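Local coordinates for protein protease 2A (Rhinovirus C, PDB 5X45) that binds a zinc ion and probably acts as a chymotrypsin-like cysteine protease that cuts the viral polyprotein, as enterovirus and rhinovirus 2A proteases do, at residues Y16-L21 and T34-V39; H90-L95 and A130-R135. One frame throughout, in Å; residues are numbered along the deposited sequence.

Contact 1: residues Y16-L21 and T34-V39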
ATOM      1  N   TYR A  16       6.857   5.380   3.650  1.00 27.96           N
ATOM      2  CA  TYR A  16       6.470   4.597   2.478  1.00 27.32           C
ATOM      3  C   TYR A  16       5.296   5.262   1.773  1.00 23.35           C
ATOM      4  O   TYR A  16       4.255   5.496   2.382  1.00 26.54           O
ATOM      5  CB  TYR A  16       6.097   3.169   2.890  1.00 23.13           C
ATOM      6  CG  TYR A  16       7.207   2.379   3.541  1.00 23.61           C
ATOM      7  CD1 TYR A  16       7.671   2.693   4.824  1.00 26.85           C
ATOM      8  CD2 TYR A  16       7.764   1.289   2.893  1.00 23.42           C
ATOM      9  CE1 TYR A  16       8.695   1.950   5.420  1.00 25.50           C
ATOM     10  CE2 TYR A  16       8.776   0.543   3.479  1.00 40.50           C
ATOM     11  CZ  TYR A  16       9.236   0.875   4.734  1.00 36.87           C
ATOM     12  OH  TYR A  16      10.237   0.116   5.284  1.00 43.69           O
ATOM     13  N   LYS A  17       5.455   5.566   0.492  1.00 25.60           N
ATOM     14  CA  LYS A  17       4.384   6.203  -0.263  1.00 28.97           C
ATOM     15  C   LYS A  17       4.193   5.497  -1.594  1.00 26.88           C
ATOM     16  O   LYS A  17       5.099   4.820  -2.076  1.00 37.35           O
ATOM     17  CB  LYS A  17       4.698   7.682  -0.502  1.00 29.95           C
ATOM     18  CG  LYS A  17       5.081   8.442   0.754  1.00 38.04           C
ATOM     19  CD  LYS A  17       5.167   9.939   0.531  1.00 49.94           C
ATOM     20  CE  LYS A  17       3.956  10.629   1.157  1.00 56.97           C
ATOM     21  NZ  LYS A  17       3.926  12.097   0.913  1.00 64.05           N
ATOM     22  N   CYS A  18       3.045   5.678  -2.184  1.00 27.62           N
ATOM     23  CA  CYS A  18       2.805   5.189  -3.497  1.00 28.13           C
ATOM     24  C   CYS A  18       3.570   6.097  -4.409  1.00 39.26           C
ATOM     25  O   CYS A  18       3.494   7.278  -4.281  1.00 40.85           O
ATOM     26  CB  CYS A  18       1.322   5.232  -3.789  1.00 35.32           C
ATOM     27  SG  CYS A  18       0.421   3.845  -3.134  1.00 47.38           S
ATOM     28  N   ALA A  19       4.337   5.544  -5.320  1.00 39.78           N
ATOM     29  CA  ALA A  19       5.260   6.329  -6.095  1.00 40.71           C
ATOM     30  C   ALA A  19       4.637   7.420  -6.960  1.00 39.82           C
ATOM     31  O   ALA A  19       5.212   8.462  -7.119  1.00 27.97           O
ATOM     32  CB  ALA A  19       6.184   5.445  -6.890  1.00 25.46           C
ATOM     33  N   HIS A  20       3.465   7.178  -7.499  1.00 30.24           N
ATOM     34  CA  HIS A  20       2.838   8.140  -8.348  1.00 29.49           C
ATOM     35  C   HIS A  20       2.287   9.345  -7.618  1.00 47.27           C
ATOM     36  O   HIS A  20       1.859  10.292  -8.229  1.00 46.95           O
ATOM     37  CB  HIS A  20       1.794   7.479  -9.176  1.00 20.00           C
ATOM     38  CG  HIS A  20       0.566   7.177  -8.425  1.00 20.00           C
ATOM     39  ND1 HIS A  20       0.438   6.055  -7.649  1.00 20.00           N
ATOM     40  CD2 HIS A  20      -0.596   7.847  -8.321  1.00 20.00           C
ATOM     41  CE1 HIS A  20      -0.751   6.051  -7.092  1.00 20.00           C
ATOM     42  NE2 HIS A  20      -1.400   7.123  -7.488  1.00 20.00           N
ATOM     43  N   LEU A  21       2.362   9.318  -6.306  1.00 40.77           N
ATOM     44  CA  LEU A  21       1.843  10.364  -5.482  1.00 35.48           C
ATOM     45  C   LEU A  21       2.953  11.208  -4.935  1.00 36.43           C
ATOM     46  O   LEU A  21       2.727  12.082  -4.149  1.00 38.93           O
ATOM     47  CB  LEU A  21       1.092   9.748  -4.321  1.00 29.07           C
ATOM     48  CG  LEU A  21      -0.414   9.751  -4.313  1.00 42.08           C
ATOM     49  CD1 LEU A  21      -1.023  10.052  -5.653  1.00 42.52           C
ATOM     50  CD2 LEU A  21      -0.870   8.402  -3.858  1.00 55.79           C
ATOM     51  N   THR A  34       7.521  -1.177 -10.194  1.00 27.66           N
ATOM     52  CA  THR A  34       6.872  -2.473 -10.357  1.00 44.31           C
ATOM     53  C   THR A  34       6.085  -2.825  -9.095  1.00 43.32           C
ATOM     54  O   THR A  34       5.383  -3.838  -9.040  1.00 42.48           O
ATOM     55  CB  THR A  34       7.889  -3.590 -10.678  1.00 45.92           C
ATOM     56  OG1 THR A  34       9.013  -3.491  -9.789  1.00 49.32           O
ATOM     57  CG2 THR A  34       8.373  -3.464 -12.112  1.00 37.79           C
ATOM     58  N   ALA A  35       6.222  -1.984  -8.074  1.00 35.18           N
ATOM     59  CA  ALA A  35       5.425  -2.111  -6.867  1.00 32.75           C
ATOM     60  C   ALA A  35       4.717  -0.796  -6.548  1.00 35.14           C
ATOM     61  O   ALA A  35       4.085  -0.673  -5.493  1.00 27.68           O
ATOM     62  CB  ALA A  35       6.300  -2.540  -5.700  1.00 30.89           C
ATOM     63  N   ASP A  36       4.848   0.180  -7.454  1.00 30.76           N
ATOM     64  CA  ASP A  36       4.311   1.532  -7.262  1.00 32.06           C
ATOM     65  C   ASP A  36       4.687   2.057  -5.872  1.00 30.61           C
ATOM     66  O   ASP A  36       3.854   2.606  -5.138  1.00 28.67           O
ATOM     67  CB  ASP A  36       2.791   1.546  -7.461  1.00 28.98           C
ATOM     68  CG  ASP A  36       2.222   2.954  -7.503  1.00 51.42           C
ATOM     69  OD1 ASP A  36       2.992   3.884  -7.822  1.00 57.96           O
ATOM     70  OD2 ASP A  36       1.017   3.133  -7.207  1.00 62.91           O
ATOM     71  N   LEU A  37       5.959   1.908  -5.525  1.00 23.55           N
ATOM     72  CA  LEU A  37       6.407   2.154  -4.158  1.00 25.62           C
ATOM     73  C   LEU A  37       7.639   3.022  -4.102  1.00 29.66           C
ATOM     74  O   LEU A  37       8.612   2.789  -4.820  1.00 32.64           O
ATOM     75  CB  LEU A  37       6.707   0.833  -3.454  1.00 22.67           C
ATOM     76  CG  LEU A  37       7.144   0.945  -1.998  1.00 27.71           C
ATOM     77  CD1 LEU A  37       5.985   1.416  -1.108  1.00 27.01           C
ATOM     78  CD2 LEU A  37       7.701  -0.380  -1.513  1.00 22.84           C
ATOM     79  N   GLN A  38       7.596   4.025  -3.237  1.00 28.31           N
ATOM     80  CA  GLN A  38       8.770   4.836  -2.958  1.00 23.49           C
ATOM     81  C   GLN A  38       9.023   4.838  -1.464  1.00 23.48           C
ATOM     82  O   GLN A  38       8.089   4.983  -0.680  1.00 23.29           O
ATOM     83  CB  GLN A  38       8.599   6.265  -3.463  1.00 24.33           C
ATOM     84  CG  GLN A  38       9.709   7.188  -2.967  1.00 35.87           C
ATOM     85  CD  GLN A  38       9.742   8.538  -3.655  1.00 37.82           C
ATOM     86  OE1 GLN A  38       9.330   8.683  -4.810  1.00 36.93           O
ATOM     87  NE2 GLN A  38      10.201   9.549  -2.929  1.00 33.33           N
ATOM     88  N   VAL A  39      10.270   4.627  -1.062  1.00 23.97           N
ATOM     89  CA  VAL A  39      10.584   4.680   0.355  1.00 26.82           C
ATOM     90  C   VAL A  39      11.644   5.741   0.622  1.00 34.37           C
ATOM     91  O   VAL A  39      12.690   5.768  -0.031  1.00 26.47           O
ATOM     92  CB  VAL A  39      11.077   3.336   0.896  1.00 28.78           C
ATOM     93  CG1 VAL A  39      11.207   3.414   2.418  1.00 31.17           C
ATOM     94  CG2 VAL A  39      10.122   2.229   0.500  1.00 23.55           C
TER
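The ring of Y16 carries V39 CG1 over one face, 3.9 Å from the ring centroid and close to the ring normal, which meets the criterion for a CH-pi contact. The other methyl, V39 CG2, comes to 3.5 Å from Y16 CD2, while L37 CD1 lies at the rim near the ring plane. The second flat group, the H20 imidazole, has L21 CG over one face, toward the rim, and meets the D36 carboxylate at its edge. Ring and carboxylate are 25° apart, so the two groups are nearly coplanar. H20 ND1 reaches both oxygens by weak hydrogen bonds, at 3.0 Å from D36 OD2 and 3.4 Å from D36 OD1; the backbone N of H20 adds a further weak bond to OD1. A chi1 of -170°, with CG trans to the D36 nitrogen, carries the carboxylate across to H20. OD1 also accepts from Y87 OH, and Y86 stacks on the H20 ring, so outside residues help set both groups. This histidine-aspartate pair is consistent with the His-Asp part of the catalytic triad known in enterovirus and rhinovirus 2A proteases.

Backbone pairing places these side chains. K17 N to Q38 O and Q38 N to K17 O, both 2.9 Å, define an antiparallel hydrogen-bonded pair. Beyond it A19 N bonds to D36 O at 3.0 Å, the donor standing well above the carbonyl plane, as the chain enters the 3-10 turn 19-21. D36 has a left-handed backbone conformation and forms a G1 beta bulge with L37 against strand 28-32.

The paired strands are central in a four-stranded antiparallel sheet: 9-10 flanks strand 14-18, 28-32 flanks strand 37-41, and Y137 covers L37.

Contact 2: residues H90-L95 and A130-R135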
ATOM      1  N   HIS A  90       0.129  -2.142 -16.929  1.00 39.18           N
ATOM      2  CA  HIS A  90       1.434  -2.695 -16.549  1.00 36.77           C
ATOM      3  C   HIS A  90       1.314  -3.782 -15.488  1.00 36.97           C
ATOM      4  O   HIS A  90       0.272  -3.921 -14.846  1.00 35.15           O
ATOM      5  CB  HIS A  90       2.351  -1.596 -16.022  1.00 36.44           C
ATOM      6  CG  HIS A  90       1.912  -1.042 -14.704  1.00 36.08           C
ATOM      7  ND1 HIS A  90       0.807  -0.229 -14.569  1.00 45.27           N
ATOM      8  CD2 HIS A  90       2.418  -1.204 -13.458  1.00 34.48           C
ATOM      9  CE1 HIS A  90       0.653   0.090 -13.295  1.00 43.66           C
ATOM     10  NE2 HIS A  90       1.616  -0.486 -12.601  1.00 36.75           N
ATOM     11  N   ILE A  91       2.390  -4.542 -15.306  1.00 35.13           N
ATOM     12  CA  ILE A  91       2.443  -5.592 -14.290  1.00 31.82           C
ATOM     13  C   ILE A  91       3.028  -5.057 -12.984  1.00 31.98           C
ATOM     14  O   ILE A  91       4.015  -4.329 -12.994  1.00 41.93           O
ATOM     15  CB  ILE A  91       3.290  -6.801 -14.750  1.00 32.88           C
ATOM     16  CG1 ILE A  91       2.746  -7.407 -16.053  1.00 34.57           C
ATOM     17  CG2 ILE A  91       3.371  -7.846 -13.644  1.00 31.21           C
ATOM     18  CD1 ILE A  91       1.267  -7.645 -16.078  1.00 34.82           C
ATOM     19  N   GLN A  92       2.415  -5.426 -11.863  1.00 29.67           N
ATOM     20  CA  GLN A  92       2.982  -5.142 -10.553  1.00 33.94           C
ATOM     21  C   GLN A  92       3.241  -6.450  -9.801  1.00 26.52           C
ATOM     22  O   GLN A  92       2.683  -7.489 -10.139  1.00 26.94           O
ATOM     23  CB  GLN A  92       2.064  -4.211  -9.749  1.00 26.26           C
ATOM     24  CG  GLN A  92       2.196  -2.743 -10.157  1.00 36.14           C
ATOM     25  CD  GLN A  92       1.526  -1.776  -9.190  1.00 30.71           C
ATOM     26  OE1 GLN A  92       1.373  -2.064  -8.002  1.00 32.34           O
ATOM     27  NE2 GLN A  92       1.144  -0.609  -9.697  1.00 27.92           N
ATOM     28  N   TYR A  93       4.126  -6.392  -8.812  1.00 30.17           N
ATOM     29  CA  TYR A  93       4.565  -7.584  -8.082  1.00 31.16           C
ATOM     30  C   TYR A  93       4.200  -7.532  -6.599  1.00 33.93           C
ATOM     31  O   TYR A  93       3.986  -6.452  -6.038  1.00 32.47           O
ATOM     32  CB  TYR A  93       6.076  -7.777  -8.254  1.00 27.40           C
ATOM     33  CG  TYR A  93       6.457  -8.068  -9.687  1.00 28.90           C
ATOM     34  CD1 TYR A  93       6.426  -9.370 -10.185  1.00 37.01           C
ATOM     35  CD2 TYR A  93       6.800  -7.044 -10.558  1.00 38.35           C
ATOM     36  CE1 TYR A  93       6.755  -9.644 -11.510  1.00 33.26           C
ATOM     37  CE2 TYR A  93       7.127  -7.305 -11.878  1.00 40.93           C
ATOM     38  CZ  TYR A  93       7.104  -8.608 -12.346  1.00 42.51           C
ATOM     39  OH  TYR A  93       7.429  -8.874 -13.657  1.00 55.29           O
ATOM     40  N   ASN A  94       4.109  -8.710  -5.983  1.00 32.63           N
ATOM     41  CA  ASN A  94       3.806  -8.842  -4.557  1.00 26.46           C
ATOM     42  C   ASN A  94       2.519  -8.146  -4.129  1.00 31.62           C
ATOM     43  O   ASN A  94       2.537  -7.161  -3.388  1.00 31.37           O
ATOM     44  CB  ASN A  94       4.983  -8.336  -3.712  1.00 27.09           C
ATOM     45  CG  ASN A  94       6.257  -9.142  -3.949  1.00 35.12           C
ATOM     46  OD1 ASN A  94       7.257  -8.621  -4.443  1.00 39.08           O
ATOM     47  ND2 ASN A  94       6.221 -10.419  -3.593  1.00 27.70           N
ATOM     48  N   LEU A  95       1.395  -8.670  -4.601  1.00 31.94           N
ATOM     49  CA  LEU A  95       0.116  -8.084  -4.257  1.00 22.85           C
ATOM     50  C   LEU A  95      -0.693  -8.950  -3.312  1.00 26.07           C
ATOM     51  O   LEU A  95      -0.639 -10.183  -3.357  1.00 25.27           O
ATOM     52  CB  LEU A  95      -0.696  -7.793  -5.518  1.00 23.46           C
ATOM     53  CG  LEU A  95      -0.050  -6.617  -6.244  1.00 33.30           C
ATOM     54  CD1 LEU A  95       0.654  -7.097  -7.498  1.00 29.91           C
ATOM     55  CD2 LEU A  95      -1.043  -5.493  -6.524  1.00 36.49           C
ATOM     56  N   ALA A 130      -6.585  -4.133  -4.345  1.00 26.46           N
ATOM     57  CA  ALA A 130      -5.237  -4.684  -4.419  1.00 24.92           C
ATOM     58  C   ALA A 130      -4.286  -3.873  -3.558  1.00 27.22           C
ATOM     59  O   ALA A 130      -4.227  -2.645  -3.656  1.00 27.28           O
ATOM     60  CB  ALA A 130      -4.746  -4.702  -5.859  1.00 25.56           C
ATOM     61  N   PHE A 131      -3.531  -4.564  -2.721  1.00 22.41           N
ATOM     62  CA  PHE A 131      -2.569  -3.900  -1.866  1.00 29.05           C
ATOM     63  C   PHE A 131      -1.163  -4.318  -2.277  1.00 28.06           C
ATOM     64  O   PHE A 131      -0.946  -5.483  -2.625  1.00 21.35           O
ATOM     65  CB  PHE A 131      -2.803  -4.256  -0.389  1.00 21.13           C
ATOM     66  CG  PHE A 131      -4.233  -4.108   0.071  1.00 23.35           C
ATOM     67  CD1 PHE A 131      -5.141  -5.154  -0.083  1.00 22.74           C
ATOM     68  CD2 PHE A 131      -4.662  -2.935   0.690  1.00 22.07           C
ATOM     69  CE1 PHE A 131      -6.456  -5.026   0.359  1.00 31.83           C
ATOM     70  CE2 PHE A 131      -5.973  -2.801   1.134  1.00 25.18           C
ATOM     71  CZ  PHE A 131      -6.875  -3.851   0.967  1.00 24.10           C
ATOM     72  N   THR A 132      -0.210  -3.389  -2.248  1.00 24.28           N
ATOM     73  CA  THR A 132       1.182  -3.812  -2.268  1.00 33.99           C
ATOM     74  C   THR A 132       1.545  -4.284  -0.870  1.00 26.96           C
ATOM     75  O   THR A 132       1.286  -3.605   0.118  1.00 26.97           O
ATOM     76  CB  THR A 132       2.175  -2.718  -2.710  1.00 29.13           C
ATOM     77  OG1 THR A 132       2.269  -1.706  -1.705  1.00 60.06           O
ATOM     78  CG2 THR A 132       1.739  -2.106  -3.976  1.00 22.27           C
ATOM     79  N   ASP A 133       2.120  -5.471  -0.808  1.00 23.01           N
ATOM     80  CA  ASP A 133       2.624  -6.024   0.423  1.00 29.31           C
ATOM     81  C   ASP A 133       3.940  -5.310   0.732  1.00 32.81           C
ATOM     82  O   ASP A 133       4.877  -5.355  -0.066  1.00 38.74           O
ATOM     83  CB  ASP A 133       2.816  -7.541   0.275  1.00 22.61           C
ATOM     84  CG  ASP A 133       3.143  -8.239   1.594  1.00 42.58           C
ATOM     85  OD1 ASP A 133       3.574  -7.571   2.567  1.00 31.20           O
ATOM     86  OD2 ASP A 133       2.957  -9.476   1.651  1.00 48.78           O
ATOM     87  N   LEU A 134       4.003  -4.646   1.884  1.00 26.66           N
ATOM     88  CA  LEU A 134       5.165  -3.841   2.245  1.00 27.18           C
ATOM     89  C   LEU A 134       6.272  -4.689   2.861  1.00 28.35           C
ATOM     90  O   LEU A 134       7.427  -4.265   2.915  1.00 41.85           O
ATOM     91  CB  LEU A 134       4.773  -2.738   3.226  1.00 29.62           C
ATOM     92  CG  LEU A 134       3.779  -1.732   2.667  1.00 32.13           C
ATOM     93  CD1 LEU A 134       3.376  -0.773   3.766  1.00 33.85           C
ATOM     94  CD2 LEU A 134       4.334  -1.002   1.457  1.00 30.01           C
ATOM     95  N   ARG A 135       5.914  -5.877   3.339  1.00 25.62           N
ATOM     96  CA  ARG A 135       6.866  -6.742   4.036  1.00 33.23           C
ATOM     97  C   ARG A 135       8.112  -7.117   3.210  1.00 34.48           C
ATOM     98  O   ARG A 135       9.227  -7.071   3.742  1.00 39.16           O
ATOM     99  CB  ARG A 135       6.153  -7.997   4.549  1.00 29.81           C
ATOM    100  CG  ARG A 135       5.181  -7.687   5.683  1.00 35.20           C
ATOM    101  CD  ARG A 135       4.294  -8.871   6.017  1.00 38.86           C
ATOM    102  NE  ARG A 135       3.377  -9.160   4.919  1.00 33.58           N
ATOM    103  CZ  ARG A 135       2.309  -9.941   5.017  1.00 37.28           C
ATOM    104  NH1 ARG A 135       1.998 -10.499   6.181  1.00 37.94           N
ATOM    105  NH2 ARG A 135       1.536 -10.143   3.954  1.00 42.56           N
TER
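L95 and T132 form a non-hydrogen-bonded antiparallel pair in the six-stranded beta barrel of this chymotrypsin-like fold, where strand 95-98 runs beside strand 129-133. The contact catches the chain at a corner: residues 90-93 pair with strand 78-81 in a separate two-stranded ribbon, and after N94 the chain enters the barrel.

The compact part is buried and centres on the apolar side chain of L95. L95 CD2 rests 3.8 Å from A130 CB. With its CG trans to the carbonyl carbon (chi1 -71°), L95 also lays CB and CG against the F131 carbonyl oxygen. Q92 approaches T132 more loosely and at a slant, OE1 standing 4.0 Å from CG2. The Q92 amide is held at both ends: Q92 OE1 bonds to OG1 of T122, a residue that also touches L95 and T132, and Q92 NE2 donates to H90 NE2 at 2.9 Å, close to both the amide plane and the imidazole plane.

Toward the corner the packing thins and the residues become partly exposed. Here a single cross-segment hydrogen bond, D133 N to N94 O at 3.1 Å, joins the backbones.

At the end of the strand D133 makes an Asx turn, OD1 accepting from R135 N at 3.0 Å. R135 NH1 bonds to the backbone O of C55, a residue that also binds the zinc ion, linking the end of this strand to the metal site. A salt bridge completes the turn, R135 gripping the D133 carboxylate side-on, with NE reaching the syn lone pair of OD1 at 2.8 Å and NH2 meeting OD2 from above the carboxylate plane.

Contact 1 closes before contact 2 opens along the chain, and their centres lie about 10 Å apart. Contact 1 belongs to the four-stranded sheet, whereas contact 2 joins the ribbon strand 90-93 and the six-stranded barrel, so together they span the junction of the two halves of the fold. The loop before strand 37-41 makes the connection: T34 O lies 2.9 Å from Y93 N, a probable hydrogen bond, and A35 O packs on T132 CG2. T122, already bonded to Q92, also makes a weak hydrogen bond to D36 OD2 through its OG1. The barrel and ribbon thereby border the H20-D36 pair, as expected if the active site lies between the domains, as in other chymotrypsin-like proteases.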